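PDB 4AWD: beta-porphyranase B from Bacteroides plebeius, which cleaves the sulfated red-algal polysaccharide porphyran at beta-1,4 linkages between beta-D-galactose and alpha-L-galactose-6-sulfate, releasing mostly disaccharides. Local coordinates for residues Val49-Glu52 with Asp53-Asp56; Arg62-Ala65 with Ala66-His69; Phe255-Gly259 with Lys260-Thr264. All blocks are in the same frame, centred on the assembly; numbering follows the deposited sequence.

Contact 1: Val49-Glu52 with Asp53-Asp56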
loop_
_atom_site.group_PDB
_atom_site.type_symbol
_atom_site.label_atom_id
_atom_site.label_comp_id
_atom_site.label_asym_id
_atom_site.label_seq_id
_atom_site.Cartn_x
_atom_site.Cartn_y
_atom_site.Cartn_z
ATOM N N VAL A 49 20.056 -0.254 -8.113
ATOM C CA VAL A 49 20.342 1.166 -8.079
ATOM C C VAL A 49 19.171 1.905 -7.400
ATOM O O VAL A 49 17.994 1.612 -7.671
ATOM C CB VAL A 49 20.625 1.657 -9.519
ATOM C CG1 VAL A 49 19.875 2.933 -9.857
ATOM C CG2 VAL A 49 22.156 1.786 -9.770
ATOM N N VAL A 50 19.484 2.840 -6.503
ATOM C CA VAL A 50 18.448 3.546 -5.778
ATOM C C VAL A 50 17.533 4.278 -6.769
ATOM O O VAL A 50 18.005 4.946 -7.685
ATOM C CB VAL A 50 19.032 4.548 -4.765
ATOM C CG1 VAL A 50 17.918 5.363 -4.117
ATOM C CG2 VAL A 50 19.822 3.840 -3.709
ATOM N N ASN A 51 16.221 4.121 -6.602
ATOM C CA ASN A 51 15.283 4.987 -7.312
ATOM C C ASN A 51 14.898 6.128 -6.375
ATOM O O ASN A 51 14.096 5.942 -5.462
ATOM C CB ASN A 51 14.051 4.211 -7.786
ATOM C CG ASN A 51 13.258 4.959 -8.855
ATOM O OD1 ASN A 51 13.235 6.190 -8.897
ATOM N ND2 ASN A 51 12.600 4.204 -9.728
ATOM N N GLU A 52 15.489 7.300 -6.593
ATOM C CA GLU A 52 15.360 8.409 -5.642
ATOM C C GLU A 52 13.932 8.899 -5.511
ATOM O O GLU A 52 13.524 9.385 -4.456
ATOM C CB GLU A 52 16.267 9.565 -6.028
ATOM C CG GLU A 52 17.733 9.198 -5.962
ATOM C CD GLU A 52 18.664 10.313 -6.399
ATOM O OE1 GLU A 52 18.205 11.472 -6.545
ATOM O OE2 GLU A 52 19.868 10.023 -6.582
ATOM N N ASP A 53 13.176 8.731 -6.588
ATOM C CA ASP A 53 11.842 9.272 -6.704
ATOM C C ASP A 53 10.846 8.658 -5.724
ATOM O O ASP A 53 9.845 9.276 -5.406
ATOM C CB ASP A 53 11.370 9.121 -8.154
ATOM C CG ASP A 53 12.109 10.069 -9.115
ATOM O OD1 ASP A 53 12.876 10.946 -8.646
ATOM O OD2 ASP A 53 11.921 9.937 -10.337
ATOM N N TYR A 54 11.129 7.457 -5.231
ATOM C CA TYR A 54 10.201 6.766 -4.325
ATOM C C TYR A 54 10.929 6.298 -3.067
ATOM O O TYR A 54 10.546 5.335 -2.419
ATOM C CB TYR A 54 9.496 5.618 -5.067
ATOM C CG TYR A 54 9.043 6.066 -6.433
ATOM C CD1 TYR A 54 7.906 6.867 -6.584
ATOM C CD2 TYR A 54 9.793 5.754 -7.576
ATOM C CE1 TYR A 54 7.504 7.324 -7.845
ATOM C CE2 TYR A 54 9.402 6.205 -8.836
ATOM C CZ TYR A 54 8.260 6.986 -8.964
ATOM O OH TYR A 54 7.880 7.422 -10.216
ATOM N N THR A 55 11.989 7.026 -2.730
ATOM C CA THR A 55 12.854 6.648 -1.639
ATOM C C THR A 55 12.899 7.810 -0.679
ATOM O O THR A 55 13.093 8.969 -1.098
ATOM C CB THR A 55 14.276 6.284 -2.155
ATOM O OG1 THR A 55 14.222 5.043 -2.870
ATOM C CG2 THR A 55 15.243 6.141 -1.016
ATOM N N ASP A 56 12.717 7.494 0.603
ATOM C CA ASP A 56 12.725 8.492 1.658
ATOM C C ASP A 56 12.945 7.885 3.035
ATOM O O ASP A 56 12.217 6.964 3.459
ATOM C CB ASP A 56 11.415 9.292 1.678
ATOM C CG ASP A 56 11.594 10.694 2.260
ATOM O OD1 ASP A 56 12.390 10.877 3.218
ATOM O OD2 ASP A 56 10.922 11.615 1.754
#
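Asn51 and Tyr54 lie side by side and point the same way at an Asx turn, where the chain leaves strand 46-50. The amide and ring planes are 69° apart, and Asn51 ND2 sits at the edge of the ring, in its plane, 3.9 Å from Tyr54 CD2. With CG of Asn51 anti to its own N (chi1 -163°), the amide turns forward along the chain and OD1 meets Asp53 N at 3.4 Å, a weak bond that closes the Asx turn. A second weak bond, Tyr54 N to Asn51 O at 3.3 Å, makes residues 51-54 a beta turn as well. Asp53 CB lies over one face of the Tyr54 ring, displaced toward its rim. The polar ends of these two side chains are held from outside the turn: Asp53 pairs with Lys128 in a salt bridge, and Tyr54 OH is hydrogen-bonded to Gln130 N. Thr55 points back at the start of the turn, crossing Val50 at about a right angle, with Val50 CG1 3.9 Å from Thr55 OG1. Thr55 N makes one more weak bond, to Glu52 O, continuing the winding of the chain. The short bond here belongs to Thr55 OG1, which donates to Asn51 O at 2.7 Å from above the carbonyl plane, 44° out of it, and in turn accepts from Ala316 N on strand 308-321.

Contact 2: Arg62-Ala65 with Ala66-His69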
loop_
_atom_site.group_PDB
_atom_site.type_symbol
_atom_site.label_atom_id
_atom_site.label_comp_id
_atom_site.label_asym_id
_atom_site.label_seq_id
_atom_site.Cartn_x
_atom_site.Cartn_y
_atom_site.Cartn_z
ATOM N N ARG A 62 10.369 17.712 8.151
ATOM C CA ARG A 62 9.044 17.694 7.513
ATOM C C ARG A 62 8.981 16.706 6.345
ATOM O O ARG A 62 10.009 16.238 5.842
ATOM C CB ARG A 62 8.650 19.091 7.007
ATOM C CG ARG A 62 9.538 19.596 5.877
ATOM C CD ARG A 62 9.098 20.955 5.306
ATOM N NE ARG A 62 9.443 22.093 6.165
ATOM C CZ ARG A 62 10.679 22.567 6.361
ATOM N NH1 ARG A 62 11.738 21.997 5.782
ATOM N NH2 ARG A 62 10.861 23.613 7.166
ATOM N N LEU A 63 7.761 16.398 5.922
ATOM C CA LEU A 63 7.548 15.632 4.707
ATOM C C LEU A 63 8.061 16.438 3.513
ATOM O O LEU A 63 7.849 17.659 3.421
ATOM C CB LEU A 63 6.059 15.259 4.543
ATOM C CG LEU A 63 5.657 14.376 3.348
ATOM C CD1 LEU A 63 5.973 12.933 3.580
ATOM C CD2 LEU A 63 4.176 14.531 3.031
ATOM N N ASN A 64 8.771 15.758 2.624
ATOM C CA ASN A 64 9.320 16.393 1.447
ATOM C C ASN A 64 8.218 16.580 0.422
ATOM O O ASN A 64 7.827 15.638 -0.272
ATOM C CB ASN A 64 10.456 15.548 0.893
ATOM C CG ASN A 64 11.143 16.181 -0.305
ATOM O OD1 ASN A 64 10.740 17.238 -0.805
ATOM N ND2 ASN A 64 12.197 15.521 -0.775
ATOM N N ALA A 65 7.716 17.805 0.343
ATOM C CA ALA A 65 6.577 18.126 -0.496
ATOM C C ALA A 65 6.912 18.060 -1.986
ATOM O O ALA A 65 6.016 18.026 -2.820
ATOM C CB ALA A 65 5.983 19.507 -0.101
ATOM N N ALA A 66 8.195 18.020 -2.330
ATOM C CA ALA A 66 8.563 17.791 -3.737
ATOM C C ALA A 66 8.294 16.343 -4.170
ATOM O O ALA A 66 7.938 16.098 -5.319
ATOM C CB ALA A 66 10.024 18.170 -4.006
ATOM N N LYS A 67 8.448 15.406 -3.234
ATOM C CA LYS A 67 8.356 13.965 -3.504
ATOM C C LYS A 67 7.002 13.320 -3.140
ATOM O O LYS A 67 6.630 12.288 -3.715
ATOM C CB LYS A 67 9.464 13.231 -2.734
ATOM C CG LYS A 67 9.758 11.813 -3.228
ATOM C CD LYS A 67 10.979 11.225 -2.516
ATOM C CE LYS A 67 12.297 11.889 -2.942
ATOM N NZ LYS A 67 13.440 11.317 -2.136
ATOM N N TRP A 68 6.295 13.906 -2.171
ATOM C CA TRP A 68 5.086 13.281 -1.611
ATOM C C TRP A 68 3.887 14.211 -1.561
ATOM O O TRP A 68 4.028 15.393 -1.282
ATOM C CB TRP A 68 5.339 12.750 -0.186
ATOM C CG TRP A 68 6.512 11.873 -0.074
ATOM C CD1 TRP A 68 7.721 12.202 0.452
ATOM C CD2 TRP A 68 6.619 10.505 -0.499
ATOM N NE1 TRP A 68 8.571 11.125 0.394
ATOM C CE2 TRP A 68 7.924 10.075 -0.198
ATOM C CE3 TRP A 68 5.737 9.602 -1.102
ATOM C CZ2 TRP A 68 8.376 8.784 -0.485
ATOM C CZ3 TRP A 68 6.184 8.316 -1.379
ATOM C CH2 TRP A 68 7.493 7.923 -1.069
ATOM N N HIS A 69 2.709 13.661 -1.813
ATOM C CA HIS A 69 1.454 14.329 -1.461
ATOM C C HIS A 69 1.032 13.857 -0.073
ATOM O O HIS A 69 0.767 12.657 0.107
ATOM C CB HIS A 69 0.348 13.965 -2.446
ATOM C CG HIS A 69 0.572 14.463 -3.840
ATOM N ND1 HIS A 69 0.522 15.801 -4.171
ATOM C CD2 HIS A 69 0.778 13.797 -5.000
ATOM C CE1 HIS A 69 0.710 15.938 -5.471
ATOM N NE2 HIS A 69 0.873 14.738 -5.995
HETATM O O HOH W 1 12.857 12.716 0.054
HETATM O O HOH W 2 3.340 17.927 -2.615
#
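Backbone atoms of Lys67 and Trp68 fold back on Asn64, whose carbonyl oxygen accepts from both: Lys67 N and Trp68 N each lie 3.0 Å from Asn64 O. The first bond closes a beta turn over Ala65 and Ala66, whose negative phi and small negative psi values are those of type I; its donor stands well above the carbonyl plane, whereas Trp68 N approaches nearly in line with C=O. The chain then enters the short strand 68-69, which pairs with strand 117-126.

Asn64 also uses its side chain. OD1 accepts from Ala66 N at 3.1 Å, an Asx turn superposed on the beta turn; CG anti to its own N (chi1 -177°) carries the amide forward, to the N-H of Ala66, and the donor sits 42° out of the amide carbonyl plane. ND2 donates at 3.0 Å to water 1, which also accepts from Lys67 NZ. That ammonium lies at the end of a chain bent at its third torsion, and it bonds in addition to Thr55 O and Tyr29 OH. On the apolar side, Leu63 crosses Trp68 at about a right angle and sets CD1 3.7 Å from Trp68 CD1. Lys67 CG covers one face of the indole near its rim, and Trp68 NE1 bonds to Asp56 OD2. Water 2 donates to Ala65 O at 2.7 Å and also to Trp68 O, bridging the two carbonyls.

O, OD1 and ND2 of Asn64 all have partners, which should restrain both the bend and the amide's rotation. The ammonium of the buried Lys67, with Thr55 O, Tyr29 OH and water 1 around it, is probably kept charged.

Contact 3: Phe255-Gly259 with Lys260-Thr264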
loop_
_atom_site.group_PDB
_atom_site.type_symbol
_atom_site.label_atom_id
_atom_site.label_comp_id
_atom_site.label_asym_id
_atom_site.label_seq_id
_atom_site.Cartn_x
_atom_site.Cartn_y
_atom_site.Cartn_z
ATOM N N PHE A 255 7.362 -11.353 -2.835
ATOM C CA PHE A 255 7.254 -10.625 -1.568
ATOM C C PHE A 255 8.238 -11.046 -0.481
ATOM O O PHE A 255 8.553 -12.230 -0.326
ATOM C CB PHE A 255 5.810 -10.652 -1.061
ATOM C CG PHE A 255 4.838 -10.081 -2.040
ATOM C CD1 PHE A 255 4.626 -8.715 -2.095
ATOM C CD2 PHE A 255 4.172 -10.912 -2.947
ATOM C CE1 PHE A 255 3.743 -8.165 -3.030
ATOM C CE2 PHE A 255 3.283 -10.376 -3.878
ATOM C CZ PHE A 255 3.063 -8.993 -3.918
ATOM N N TYR A 256 8.724 -10.055 0.263
ATOM C CA TYR A 256 9.755 -10.268 1.276
ATOM C C TYR A 256 9.342 -9.698 2.625
ATOM O O TYR A 256 8.864 -8.571 2.724
ATOM C CB TYR A 256 11.090 -9.674 0.824
ATOM C CG TYR A 256 11.651 -10.360 -0.404
ATOM C CD1 TYR A 256 11.116 -10.114 -1.678
ATOM C CD2 TYR A 256 12.709 -11.272 -0.293
ATOM C CE1 TYR A 256 11.610 -10.753 -2.799
ATOM C CE2 TYR A 256 13.216 -11.921 -1.423
ATOM C CZ TYR A 256 12.663 -11.652 -2.669
ATOM O OH TYR A 256 13.156 -12.288 -3.784
ATOM N N TYR A 257 9.510 -10.514 3.651
ATOM C CA TYR A 257 9.284 -10.090 5.007
ATOM C C TYR A 257 10.616 -10.176 5.711
ATOM O O TYR A 257 11.246 -11.213 5.663
ATOM C CB TYR A 257 8.275 -11.017 5.689
ATOM C CG TYR A 257 8.045 -10.707 7.145
ATOM C CD1 TYR A 257 7.535 -9.464 7.535
ATOM C CD2 TYR A 257 8.336 -11.644 8.133
ATOM C CE1 TYR A 257 7.314 -9.169 8.852
ATOM C CE2 TYR A 257 8.120 -11.353 9.477
ATOM C CZ TYR A 257 7.601 -10.117 9.829
ATOM O OH TYR A 257 7.362 -9.807 11.152
ATOM N N ASP A 258 11.040 -9.092 6.352
ATOM C CA ASP A 258 12.348 -9.021 7.014
ATOM C C ASP A 258 13.520 -9.582 6.155
ATOM O O ASP A 258 14.437 -10.234 6.655
ATOM C CB ASP A 258 12.277 -9.645 8.418
ATOM C CG ASP A 258 11.548 -8.755 9.436
ATOM O OD1 ASP A 258 11.350 -7.539 9.171
ATOM O OD2 ASP A 258 11.185 -9.268 10.521
ATOM N N GLY A 259 13.466 -9.306 4.852
ATOM C CA GLY A 259 14.506 -9.704 3.906
ATOM C C GLY A 259 14.441 -11.148 3.420
ATOM O O GLY A 259 15.313 -11.585 2.674
ATOM N N LYS A 260 13.417 -11.891 3.818
ATOM C CA LYS A 260 13.315 -13.285 3.422
ATOM C C LYS A 260 12.173 -13.476 2.445
ATOM O O LYS A 260 11.066 -13.004 2.682
ATOM C CB LYS A 260 13.097 -14.191 4.657
ATOM C CG LYS A 260 14.276 -14.242 5.659
ATOM C CD LYS A 260 13.847 -14.873 7.002
ATOM C CE LYS A 260 13.276 -13.825 8.002
ATOM N NZ LYS A 260 11.795 -13.576 7.893
ATOM N N TYR A 261 12.434 -14.192 1.356
ATOM C CA TYR A 261 11.385 -14.506 0.385
ATOM C C TYR A 261 10.187 -15.192 1.051
ATOM O O TYR A 261 10.356 -16.149 1.803
ATOM C CB TYR A 261 11.942 -15.372 -0.731
ATOM C CG TYR A 261 10.895 -15.923 -1.687
ATOM C CD1 TYR A 261 10.215 -17.099 -1.389
ATOM C CD2 TYR A 261 10.612 -15.285 -2.900
ATOM C CE1 TYR A 261 9.285 -17.625 -2.257
ATOM C CE2 TYR A 261 9.676 -15.801 -3.769
ATOM C CZ TYR A 261 9.017 -16.977 -3.442
ATOM O OH TYR A 261 8.078 -17.513 -4.280
ATOM N N MET A 262 8.987 -14.703 0.759
ATOM C CA MET A 262 7.762 -15.281 1.310
ATOM C C MET A 262 6.961 -16.095 0.289
ATOM O O MET A 262 6.658 -17.255 0.540
ATOM C CB MET A 262 6.903 -14.206 1.967
ATOM C CG MET A 262 7.637 -13.483 3.089
ATOM S SD MET A 262 7.827 -14.533 4.544
ATOM C CE MET A 262 6.221 -14.325 5.327
ATOM N N TYR A 263 6.645 -15.492 -0.857
ATOM C CA TYR A 263 5.931 -16.156 -1.942
ATOM C C TYR A 263 5.827 -15.233 -3.156
ATOM O O TYR A 263 6.177 -14.052 -3.097
ATOM C CB TYR A 263 4.523 -16.619 -1.504
ATOM C CG TYR A 263 3.685 -15.505 -0.921
ATOM C CD1 TYR A 263 2.998 -14.616 -1.753
ATOM C CD2 TYR A 263 3.587 -15.325 0.465
ATOM C CE1 TYR A 263 2.232 -13.575 -1.227
ATOM C CE2 TYR A 263 2.825 -14.289 0.997
ATOM C CZ TYR A 263 2.154 -13.417 0.138
ATOM O OH TYR A 263 1.406 -12.390 0.649
ATOM N N THR A 264 5.325 -15.796 -4.250
ATOM C CA THR A 264 5.134 -15.102 -5.511
ATOM C C THR A 264 3.652 -14.941 -5.817
ATOM O O THR A 264 2.827 -15.793 -5.444
ATOM C CB THR A 264 5.766 -15.919 -6.640
ATOM O OG1 THR A 264 7.166 -16.077 -6.379
ATOM C CG2 THR A 264 5.594 -15.241 -7.978
#
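Tyr257 O is gripped twice by Lys260, whose N donates at 2.9 Å and whose NZ donates at 3.3 Å from the opposite face of the carbonyl plane. The main-chain bond closes a two-residue beta hairpin with a type I' turn, Asp258 and Gly259 occupying the corner with positive phi; the hairpin joins strands 252-257 and 260-265 within the beta-jelly-roll fold of the GH16 family. Bends at the third and fourth torsions bring the Lys260 ammonium back over the turn, beside the Tyr257 side chain. The return bond, Tyr257 N to Lys260 O, completes the hydrogen-bonded pair.

Next comes the non-hydrogen-bonded pair Tyr256 and Tyr261. Their rings meet edge-to-face, the edge of Tyr261 toward the face of Tyr256, with centroids 6.0 Å apart and planes at 82°. Beyond it the register slips: Met262 N donates to Phe255 O at 2.7 Å, yet Phe255 N donates to Tyr263 O at 3.0 Å. Two residues therefore stand opposite one, a beta bulge.

Met262, bent at its second and third torsions, lays CG against Tyr257 CB at 3.6 Å. Phe255 CD2 touches Tyr263 CE1 at 3.7 Å, the ring planes at 48°. Tyr263 holds its ring between its own N and carbonyl carbon (chi1 54°), a crowded position that turns it toward Phe255. Outside the hairpin, Tyr257 OH bonds to Asp234, Tyr263 OH to Met203 O, and the Asp258 carboxylate to Thr242 N and His241. At the far end Thr264 OG1, in the plane of the Tyr261 ring at its edge, donates to Tyr261 OH at 2.7 Å, and that hydroxyl also bonds to Asp227 O.

Overall arrangement
Contacts 1 and 2 are consecutive turns between strands 46-50 and 68-69, with centres about 13 Å apart, and they lock together directly: Lys67 NZ is 2.6 Å from Thr55 O, and Trp68 NE1 is 2.8 Å from Asp56 OD2. The side chains of Thr55 and Trp68 lie about 10 and 11 Å from the bound calcium ion. Contact 3 is separate, its centre about 20 Å from that of contact 1 and about 28 Å from that of contact 2. Between side chains, Tyr263 lies about 9 Å from Glu181 and Phe255 about 10 Å from Glu176, the probable catalytic pair, while His69 of contact 2 lies about 10 Å from Trp75, a probable substrate-binding residue.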